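Local coordinates for UPF0255 protein frsA (Vibrio vulnificus, PDB 4I4C) that probably hydrolyses carboxylic esters as a serine esterase of the FrsA family, built on an alpha/beta-hydrolase fold, at residues Ile180-Asn188 with Ala218-Val227; Asp262-Gly270 with Leu281-Ala291. All coordinates share one frame; numbering follows the deposited sequence.

How the interactions relate
Both contacts belong to the same eight-stranded mixed sheet of the alpha/beta-hydrolase fold, and the chain completes them in series. Interaction 1 pairs strand 178-186 with strand 223-226 in the antiparallel part of the sheet; interaction 2 lies in its parallel part, where strand 266-271, helix 273-284 and strand 291-295 form one beta-alpha-beta unit. Their centres are about 15 Å apart and their nearest atoms about 7 Å, with no touch. Strand 193-199 runs between strands 223-226 and 266-271, and helix 246-254 packs on side chains of both contacts. Bound hexanoic acid is about 14 Å from the side chain of Val227 in interaction 1.

Interaction 1: residues Ile180-Asn188 with Ala218-Val227; sequences ITAHLHLTN and AKHDIAMLTV
His185 and Met224 sit at the tight centre of an antiparallel strand pair in the alpha/beta-hydrolase sheet, 180-186 against 223-226. Met224 O accepts two donors from this one histidine: the backbone N at 2.7 Å, almost in line with the carbonyl, and the ring ND1 at 2.9 Å, which comes from above the carbonyl plane. CG anti to its own carbonyl carbon (chi1 -52°) sets the His185 ring beside the residue's own backbone N, and N and ND1 both turn to the one oxygen. Met224 runs alongside, bends at chi3 and sets its CE over the middle of the imidazole face, 3.7 Å from the centroid, a CH-pi contact. NE2 is hydrogen-bonded to Tyr157 OH, and bonds at both ring nitrogens fix the ring's rotation. His183 and Thr226 form the neighbouring hydrogen-bonded pair on the same face, and Gln206 OE1 joins His183 ND1 to Thr226 OG1. On the other face Leu225 CD1 lies 3.7 Å from Leu184 CB, and Leu225 also packs on Val251 of helix 246-254.

Past Leu186 the strands part and the contact becomes looser and partly open to solvent. Water 1 spans the gap, accepting from Thr187 N and giving only a weak bond to Asp221 O. Asp221, with positive phi, is the C-prime residue of the Schellman motif ending helix 210-217. Thr187 CG2 lies 3.7 Å from Ala218 CB, while its OG1 donates to Asp221 OD1 on the anti side of the carboxylate, 2.8 Å away.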
loop_
_atom_site.group_PDB
_atom_site.type_symbol
_atom_site.label_atom_id
_atom_site.label_comp_id
_atom_site.label_asym_id
_atom_site.label_seq_id
_atom_site.Cartn_x
_atom_site.Cartn_y
_atom_site.Cartn_z
ATOM N N ILE A 180 14.747 9.658 3.225
ATOM C CA ILE A 180 13.744 8.604 3.212
ATOM C C ILE A 180 13.180 8.486 4.619
ATOM O O ILE A 180 13.941 8.332 5.567
ATOM C CB ILE A 180 14.380 7.266 2.829
ATOM C CG1 ILE A 180 14.783 7.283 1.351
ATOM C CG2 ILE A 180 13.432 6.115 3.149
ATOM C CD1 ILE A 180 15.652 6.083 0.944
ATOM N N THR A 181 11.861 8.596 4.762
ATOM C CA THR A 181 11.225 8.436 6.069
ATOM C C THR A 181 10.686 7.022 6.249
ATOM O O THR A 181 9.836 6.568 5.477
ATOM C CB THR A 181 10.057 9.403 6.270
ATOM O OG1 THR A 181 10.514 10.753 6.124
ATOM C CG2 THR A 181 9.469 9.222 7.663
ATOM N N ALA A 182 11.165 6.337 7.280
ATOM C CA ALA A 182 10.736 4.966 7.535
ATOM C C ALA A 182 10.318 4.772 8.994
ATOM O O ALA A 182 10.766 5.498 9.880
ATOM C CB ALA A 182 11.852 3.973 7.138
ATOM N N HIS A 183 9.458 3.795 9.248
ATOM C CA HIS A 183 9.025 3.535 10.616
ATOM C C HIS A 183 9.487 2.160 11.103
ATOM O O HIS A 183 9.078 1.134 10.574
ATOM C CB HIS A 183 7.505 3.657 10.745
ATOM C CG HIS A 183 6.992 5.054 10.588
ATOM N ND1 HIS A 183 6.897 5.683 9.365
ATOM C CD2 HIS A 183 6.547 5.950 11.504
ATOM C CE1 HIS A 183 6.412 6.901 9.533
ATOM N NE2 HIS A 183 6.191 7.086 10.825
ATOM N N LEU A 184 10.325 2.159 12.133
ATOM C CA LEU A 184 10.846 0.930 12.720
ATOM C C LEU A 184 10.037 0.538 13.945
ATOM O O LEU A 184 10.013 1.254 14.936
ATOM C CB LEU A 184 12.322 1.111 13.099
ATOM C CG LEU A 184 13.055 -0.068 13.746
ATOM C CD1 LEU A 184 13.152 -1.267 12.784
ATOM C CD2 LEU A 184 14.450 0.376 14.209
ATOM N N HIS A 185 9.361 -0.597 13.858
ATOM C CA HIS A 185 8.539 -1.119 14.939
ATOM C C HIS A 185 9.290 -2.237 15.651
ATOM O O HIS A 185 9.617 -3.249 15.035
ATOM C CB HIS A 185 7.241 -1.698 14.374
ATOM C CG HIS A 185 6.507 -0.761 13.470
ATOM N ND1 HIS A 185 7.006 -0.351 12.258
ATOM C CD2 HIS A 185 5.304 -0.150 13.616
ATOM C CE1 HIS A 185 6.142 0.479 11.687
ATOM N NE2 HIS A 185 5.107 0.614 12.491
ATOM N N LEU A 186 9.541 -2.071 16.944
ATOM C CA LEU A 186 10.254 -3.090 17.714
ATOM C C LEU A 186 9.428 -3.585 18.900
ATOM O O LEU A 186 8.688 -2.816 19.503
ATOM C CB LEU A 186 11.577 -2.520 18.210
ATOM C CG LEU A 186 12.465 -1.941 17.117
ATOM C CD1 LEU A 186 13.080 -0.644 17.593
ATOM C CD2 LEU A 186 13.543 -2.949 16.711
ATOM N N THR A 187 9.549 -4.869 19.238
ATOM C CA THR A 187 8.878 -5.407 20.423
ATOM C C THR A 187 9.552 -4.887 21.686
ATOM O O THR A 187 8.902 -4.636 22.713
ATOM C CB THR A 187 8.902 -6.935 20.449
ATOM O OG1 THR A 187 10.256 -7.382 20.340
ATOM C CG2 THR A 187 8.102 -7.498 19.287
ATOM N N ASN A 188 10.868 -4.729 21.586
ATOM C CA ASN A 188 11.697 -4.193 22.652
ATOM C C ASN A 188 13.065 -3.878 22.074
ATOM O O ASN A 188 13.308 -4.091 20.879
ATOM C CB ASN A 188 11.826 -5.184 23.815
ATOM C CG ASN A 188 12.361 -6.528 23.385
ATOM O OD1 ASN A 188 13.508 -6.643 22.957
ATOM N ND2 ASN A 188 11.537 -7.564 23.512
ATOM N N ALA A 218 5.302 -9.425 15.566
ATOM C CA ALA A 218 5.742 -9.109 16.924
ATOM C C ALA A 218 5.808 -10.346 17.803
ATOM O O ALA A 218 6.587 -10.390 18.753
ATOM C CB ALA A 218 4.833 -8.063 17.575
ATOM N N LYS A 219 4.979 -11.339 17.488
ATOM C CA LYS A 219 4.906 -12.566 18.273
ATOM C C LYS A 219 6.179 -13.390 18.119
ATOM O O LYS A 219 6.430 -14.316 18.889
ATOM C CB LYS A 219 3.649 -13.361 17.903
ATOM C CG LYS A 219 2.374 -12.669 18.405
ATOM C CD LYS A 219 1.084 -13.348 17.967
ATOM C CE LYS A 219 -0.112 -12.662 18.623
ATOM N NZ LYS A 219 -1.407 -12.944 17.942
ATOM N N HIS A 220 6.998 -13.014 17.143
ATOM C CA HIS A 220 8.286 -13.664 16.911
ATOM C C HIS A 220 9.454 -12.715 17.139
ATOM O O HIS A 220 10.590 -13.009 16.756
ATOM C CB HIS A 220 8.347 -14.215 15.489
ATOM C CG HIS A 220 7.357 -15.301 15.222
ATOM N ND1 HIS A 220 6.128 -15.064 14.642
ATOM C CD2 HIS A 220 7.407 -16.630 15.467
ATOM C CE1 HIS A 220 5.467 -16.201 14.536
ATOM N NE2 HIS A 220 6.221 -17.168 15.027
ATOM N N ASP A 221 9.164 -11.572 17.753
ATOM C CA ASP A 221 10.160 -10.521 17.966
ATOM C C ASP A 221 10.814 -10.030 16.669
ATOM O O ASP A 221 11.910 -9.494 16.696
ATOM C CB ASP A 221 11.220 -10.969 18.973
ATOM C CG ASP A 221 10.662 -11.111 20.374
ATOM O OD1 ASP A 221 9.998 -10.168 20.860
ATOM O OD2 ASP A 221 10.876 -12.171 20.990
ATOM N N ILE A 222 10.128 -10.210 15.547
ATOM C CA ILE A 222 10.578 -9.667 14.276
ATOM C C ILE A 222 10.165 -8.199 14.135
ATOM O O ILE A 222 8.972 -7.868 14.103
ATOM C CB ILE A 222 10.014 -10.471 13.083
ATOM C CG1 ILE A 222 10.490 -11.921 13.140
ATOM C CG2 ILE A 222 10.426 -9.819 11.743
ATOM C CD1 ILE A 222 9.982 -12.750 12.007
ATOM N N ALA A 223 11.157 -7.324 14.052
ATOM C CA ALA A 223 10.906 -5.908 13.846
ATOM C C ALA A 223 10.337 -5.642 12.458
ATOM O O ALA A 223 10.682 -6.316 11.488
ATOM C CB ALA A 223 12.176 -5.100 14.064
ATOM N N MET A 224 9.464 -4.645 12.363
ATOM C CA MET A 224 8.926 -4.262 11.072
ATOM C C MET A 224 9.395 -2.868 10.720
ATOM O O MET A 224 9.297 -1.957 11.527
ATOM C CB MET A 224 7.399 -4.329 11.065
ATOM C CG MET A 224 6.788 -3.785 9.786
ATOM S SD MET A 224 5.008 -4.002 9.660
ATOM C CE MET A 224 4.408 -2.595 10.580
ATOM N N LEU A 225 9.903 -2.704 9.508
ATOM C CA LEU A 225 10.397 -1.412 9.069
ATOM C C LEU A 225 9.631 -1.025 7.821
ATOM O O LEU A 225 9.883 -1.564 6.753
ATOM C CB LEU A 225 11.891 -1.493 8.774
ATOM C CG LEU A 225 12.585 -0.210 8.336
ATOM C CD1 LEU A 225 12.428 0.850 9.414
ATOM C CD2 LEU A 225 14.054 -0.480 8.063
ATOM N N THR A 226 8.665 -0.118 7.959
ATOM C CA THR A 226 7.836 0.267 6.818
ATOM C C THR A 226 8.492 1.345 5.959
ATOM O O THR A 226 9.200 2.220 6.462
ATOM C CB THR A 226 6.435 0.716 7.254
ATOM O OG1 THR A 226 6.545 1.821 8.158
ATOM C CG2 THR A 226 5.714 -0.428 7.961
ATOM N N VAL A 227 8.263 1.259 4.653
ATOM C CA VAL A 227 8.807 2.210 3.704
ATOM C C VAL A 227 7.763 2.460 2.618
ATOM O O VAL A 227 7.067 1.527 2.201
ATOM C CB VAL A 227 10.096 1.664 3.024
ATOM C CG1 VAL A 227 10.711 2.729 2.133
ATOM C CG2 VAL A 227 11.119 1.190 4.056
HETATM O O HOH W 1 11.079 -6.608 17.232
#

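Interaction 2: residues Asp262-Gly270 with Leu281-Ala291; sequences DHHRVGLIG and LSFLEQEKIKA
Lys290 and His264 begin the polar part of this contact: NZ donates to His264 O at 2.9 Å, standing above the carbonyl plane. Arg265 NH1 bonds the same oxygen from the opposite face, at 3.0 Å and with the acceptor in its guanidinium plane, so two cationic groups share one carbonyl, which would probably be polarised by them. Bends at chi2 and chi4 (-55° and -53°) fold the lysine back, and its NZ also donates to Glu287 O, in that carbonyl's plane, and to water 2. The same water lies at the edge of the His264 ring, near ND1.

Backbone bonds tie the two segments further along. Lys290 N meets Val266 O almost head-on, and Leu268 N donates to Ala291 O through a more bent bond, with an N-H...O angle of 133°. Here the chain returns from helix 273-284 to the parallel strand 291-295, the second strand of a beta-alpha-beta crossover that starts with 266-271.

Apolar contacts join strand 266-271 to the last turn of helix 273-284 and to Ile289 in the loop that follows. Leu268 points toward the other segment and wedges CD1 between Leu281 and Ile289: CD1 lies 3.8 Å from Leu281 CD2 and 3.9 Å from Ile289 CG1. The leucine crosses both of these side chains at about a right angle. CD1 also touches Ser282 OG, a hydroxyl hydrogen-bonded to Met278 O within the helix. Nearer the turn at 262-265, Val266 CG1 approaches Ile289 CD1 at 4.0 Å, and Leu252 of helix 246-254 packs against the isoleucine.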
loop_
_atom_site.group_PDB
_atom_site.type_symbol
_atom_site.label_atom_id
_atom_site.label_comp_id
_atom_site.label_asym_id
_atom_site.label_seq_id
_atom_site.Cartn_x
_atom_site.Cartn_y
_atom_site.Cartn_z
ATOM N N ASP A 262 19.241 -6.693 13.838
ATOM C CA ASP A 262 20.279 -7.634 13.427
ATOM C C ASP A 262 20.335 -7.598 11.919
ATOM O O ASP A 262 19.495 -8.201 11.261
ATOM C CB ASP A 262 19.939 -9.048 13.917
ATOM C CG ASP A 262 20.893 -10.122 13.372
ATOM O OD1 ASP A 262 21.932 -9.783 12.762
ATOM O OD2 ASP A 262 20.594 -11.325 13.556
ATOM N N HIS A 263 21.332 -6.904 11.366
ATOM C CA HIS A 263 21.403 -6.726 9.912
ATOM C C HIS A 263 21.807 -7.999 9.173
ATOM O O HIS A 263 21.802 -8.042 7.944
ATOM C CB HIS A 263 22.316 -5.556 9.521
ATOM C CG HIS A 263 23.699 -5.650 10.085
ATOM N ND1 HIS A 263 24.068 -5.030 11.260
ATOM C CD2 HIS A 263 24.803 -6.284 9.628
ATOM C CE1 HIS A 263 25.342 -5.282 11.503
ATOM N NE2 HIS A 263 25.809 -6.042 10.531
ATOM N N HIS A 264 22.136 -9.044 9.924
ATOM C CA HIS A 264 22.424 -10.334 9.306
ATOM C C HIS A 264 21.152 -11.177 9.138
ATOM O O HIS A 264 21.173 -12.222 8.479
ATOM C CB HIS A 264 23.510 -11.084 10.088
ATOM C CG HIS A 264 24.829 -10.370 10.110
ATOM N ND1 HIS A 264 25.602 -10.204 8.980
ATOM C CD2 HIS A 264 25.501 -9.765 11.118
ATOM C CE1 HIS A 264 26.698 -9.533 9.294
ATOM N NE2 HIS A 264 26.661 -9.253 10.584
ATOM N N ARG A 265 20.045 -10.699 9.718
ATOM C CA ARG A 265 18.750 -11.373 9.614
ATOM C C ARG A 265 17.648 -10.425 9.108
ATOM O O ARG A 265 16.754 -10.020 9.866
ATOM C CB ARG A 265 18.348 -11.993 10.960
ATOM C CG ARG A 265 19.080 -13.303 11.287
ATOM C CD ARG A 265 19.045 -14.253 10.065
ATOM N NE ARG A 265 19.624 -15.577 10.308
ATOM C CZ ARG A 265 20.864 -15.930 9.977
ATOM N NH1 ARG A 265 21.676 -15.058 9.387
ATOM N NH2 ARG A 265 21.298 -17.160 10.237
ATOM N N VAL A 266 17.718 -10.094 7.821
ATOM C CA VAL A 266 16.800 -9.138 7.203
ATOM C C VAL A 266 15.951 -9.818 6.143
ATOM O O VAL A 266 16.477 -10.518 5.266
ATOM C CB VAL A 266 17.570 -7.992 6.502
ATOM C CG1 VAL A 266 16.607 -7.101 5.706
ATOM C CG2 VAL A 266 18.362 -7.186 7.510
ATOM N N GLY A 267 14.642 -9.599 6.223
ATOM C CA GLY A 267 13.707 -10.085 5.220
ATOM C C GLY A 267 12.879 -8.981 4.583
ATOM O O GLY A 267 12.988 -7.811 4.956
ATOM N N LEU A 268 12.036 -9.360 3.626
ATOM C CA LEU A 268 11.250 -8.398 2.867
ATOM C C LEU A 268 9.832 -8.909 2.649
ATOM O O LEU A 268 9.637 -10.055 2.260
ATOM C CB LEU A 268 11.897 -8.130 1.501
ATOM C CG LEU A 268 13.347 -7.646 1.391
ATOM C CD1 LEU A 268 13.827 -7.679 -0.079
ATOM C CD2 LEU A 268 13.518 -6.247 1.995
ATOM N N ILE A 269 8.844 -8.054 2.917
ATOM C CA ILE A 269 7.444 -8.325 2.579
ATOM C C ILE A 269 6.948 -7.215 1.647
ATOM O O ILE A 269 7.134 -6.036 1.929
ATOM C CB ILE A 269 6.552 -8.377 3.848
ATOM C CG1 ILE A 269 7.165 -9.335 4.889
ATOM C CG2 ILE A 269 5.156 -8.825 3.492
ATOM C CD1 ILE A 269 6.452 -9.352 6.234
ATOM N N GLY A 270 6.337 -7.592 0.531
ATOM C CA GLY A 270 5.907 -6.637 -0.473
ATOM C C GLY A 270 4.509 -6.967 -0.972
ATOM O O GLY A 270 4.276 -8.054 -1.496
ATOM N N LEU A 281 14.914 -6.131 -5.399
ATOM C CA LEU A 281 15.930 -6.060 -4.355
ATOM C C LEU A 281 16.529 -7.436 -4.001
ATOM O O LEU A 281 17.694 -7.527 -3.592
ATOM C CB LEU A 281 15.356 -5.375 -3.110
ATOM C CG LEU A 281 16.294 -5.218 -1.916
ATOM C CD1 LEU A 281 17.587 -4.534 -2.328
ATOM C CD2 LEU A 281 15.606 -4.430 -0.809
ATOM N N SER A 282 15.742 -8.497 -4.166
ATOM C CA SER A 282 16.171 -9.825 -3.760
ATOM C C SER A 282 17.118 -10.404 -4.796
ATOM O O SER A 282 17.801 -11.396 -4.538
ATOM C CB SER A 282 14.972 -10.752 -3.565
ATOM O OG SER A 282 14.223 -10.389 -2.412
ATOM N N PHE A 283 17.149 -9.780 -5.971
ATOM C CA PHE A 283 18.126 -10.131 -6.996
ATOM C C PHE A 283 19.356 -9.246 -6.862
ATOM O O PHE A 283 20.476 -9.683 -7.127
ATOM C CB PHE A 283 17.531 -9.968 -8.384
ATOM C CG PHE A 283 16.665 -11.119 -8.818
ATOM C CD1 PHE A 283 15.311 -11.134 -8.534
ATOM C CD2 PHE A 283 17.204 -12.178 -9.534
ATOM C CE1 PHE A 283 14.514 -12.179 -8.944
ATOM C CE2 PHE A 283 16.412 -13.229 -9.945
ATOM C CZ PHE A 283 15.063 -13.229 -9.651
ATOM N N LEU A 284 19.148 -8.001 -6.442
ATOM C CA LEU A 284 20.250 -7.052 -6.326
ATOM C C LEU A 284 21.146 -7.318 -5.114
ATOM O O LEU A 284 22.367 -7.176 -5.189
ATOM C CB LEU A 284 19.725 -5.614 -6.316
ATOM C CG LEU A 284 19.110 -5.106 -7.626
ATOM C CD1 LEU A 284 18.302 -3.833 -7.398
ATOM C CD2 LEU A 284 20.181 -4.852 -8.654
ATOM N N GLU A 285 20.545 -7.717 -3.999
ATOM C CA GLU A 285 21.312 -7.921 -2.775
ATOM C C GLU A 285 21.129 -9.326 -2.216
ATOM O O GLU A 285 20.401 -9.530 -1.251
ATOM C CB GLU A 285 20.916 -6.874 -1.743
ATOM C CG GLU A 285 21.175 -5.458 -2.197
ATOM C CD GLU A 285 22.582 -4.985 -1.870
ATOM O OE1 GLU A 285 23.396 -5.806 -1.386
ATOM O OE2 GLU A 285 22.864 -3.782 -2.080
ATOM N N GLN A 286 21.816 -10.291 -2.810
ATOM C CA GLN A 286 21.529 -11.689 -2.520
ATOM C C GLN A 286 22.113 -12.199 -1.201
ATOM O O GLN A 286 21.774 -13.299 -0.756
ATOM C CB GLN A 286 21.960 -12.575 -3.697
ATOM C CG GLN A 286 21.446 -12.084 -5.044
ATOM C CD GLN A 286 21.338 -13.200 -6.075
ATOM O OE1 GLN A 286 21.448 -14.379 -5.737
ATOM N NE2 GLN A 286 21.122 -12.831 -7.335
ATOM N N GLU A 287 22.984 -11.410 -0.574
ATOM C CA GLU A 287 23.573 -11.819 0.703
ATOM C C GLU A 287 22.848 -11.168 1.866
ATOM O O GLU A 287 22.530 -11.820 2.874
ATOM C CB GLU A 287 25.066 -11.473 0.760
ATOM C CG GLU A 287 25.962 -12.519 0.080
ATOM C CD GLU A 287 25.789 -13.898 0.696
ATOM O OE1 GLU A 287 26.001 -14.026 1.923
ATOM O OE2 GLU A 287 25.430 -14.846 -0.040
ATOM N N LYS A 288 22.592 -9.872 1.708
ATOM C CA LYS A 288 21.939 -9.078 2.736
ATOM C C LYS A 288 20.479 -9.462 2.934
ATOM O O LYS A 288 19.952 -9.311 4.029
ATOM C CB LYS A 288 22.042 -7.587 2.410
ATOM C CG LYS A 288 23.460 -7.045 2.406
ATOM C CD LYS A 288 23.487 -5.632 1.866
ATOM C CE LYS A 288 24.906 -5.177 1.574
ATOM N NZ LYS A 288 24.932 -3.932 0.746
ATOM N N ILE A 289 19.820 -9.945 1.880
ATOM C CA ILE A 289 18.422 -10.364 1.988
ATOM C C ILE A 289 18.343 -11.865 2.250
ATOM O O ILE A 289 18.828 -12.663 1.455
ATOM C CB ILE A 289 17.621 -10.022 0.718
ATOM C CG1 ILE A 289 17.549 -8.505 0.519
ATOM C CG2 ILE A 289 16.224 -10.628 0.775
ATOM C CD1 ILE A 289 17.200 -7.755 1.794
ATOM N N LYS A 290 17.733 -12.238 3.369
ATOM C CA LYS A 290 17.643 -13.638 3.778
ATOM C C LYS A 290 16.329 -14.300 3.361
ATOM O O LYS A 290 16.252 -15.524 3.243
ATOM C CB LYS A 290 17.817 -13.742 5.292
ATOM C CG LYS A 290 19.194 -13.294 5.786
ATOM C CD LYS A 290 20.315 -14.061 5.059
ATOM C CE LYS A 290 21.699 -13.790 5.657
ATOM N NZ LYS A 290 22.013 -12.319 5.752
ATOM N N ALA A 291 15.293 -13.490 3.146
ATOM C CA ALA A 291 13.983 -14.017 2.765
ATOM C C ALA A 291 13.125 -12.932 2.147
ATOM O O ALA A 291 13.242 -11.780 2.527
ATOM C CB ALA A 291 13.272 -14.602 3.979
HETATM O O HOH W 2 24.495 -11.881 6.647
#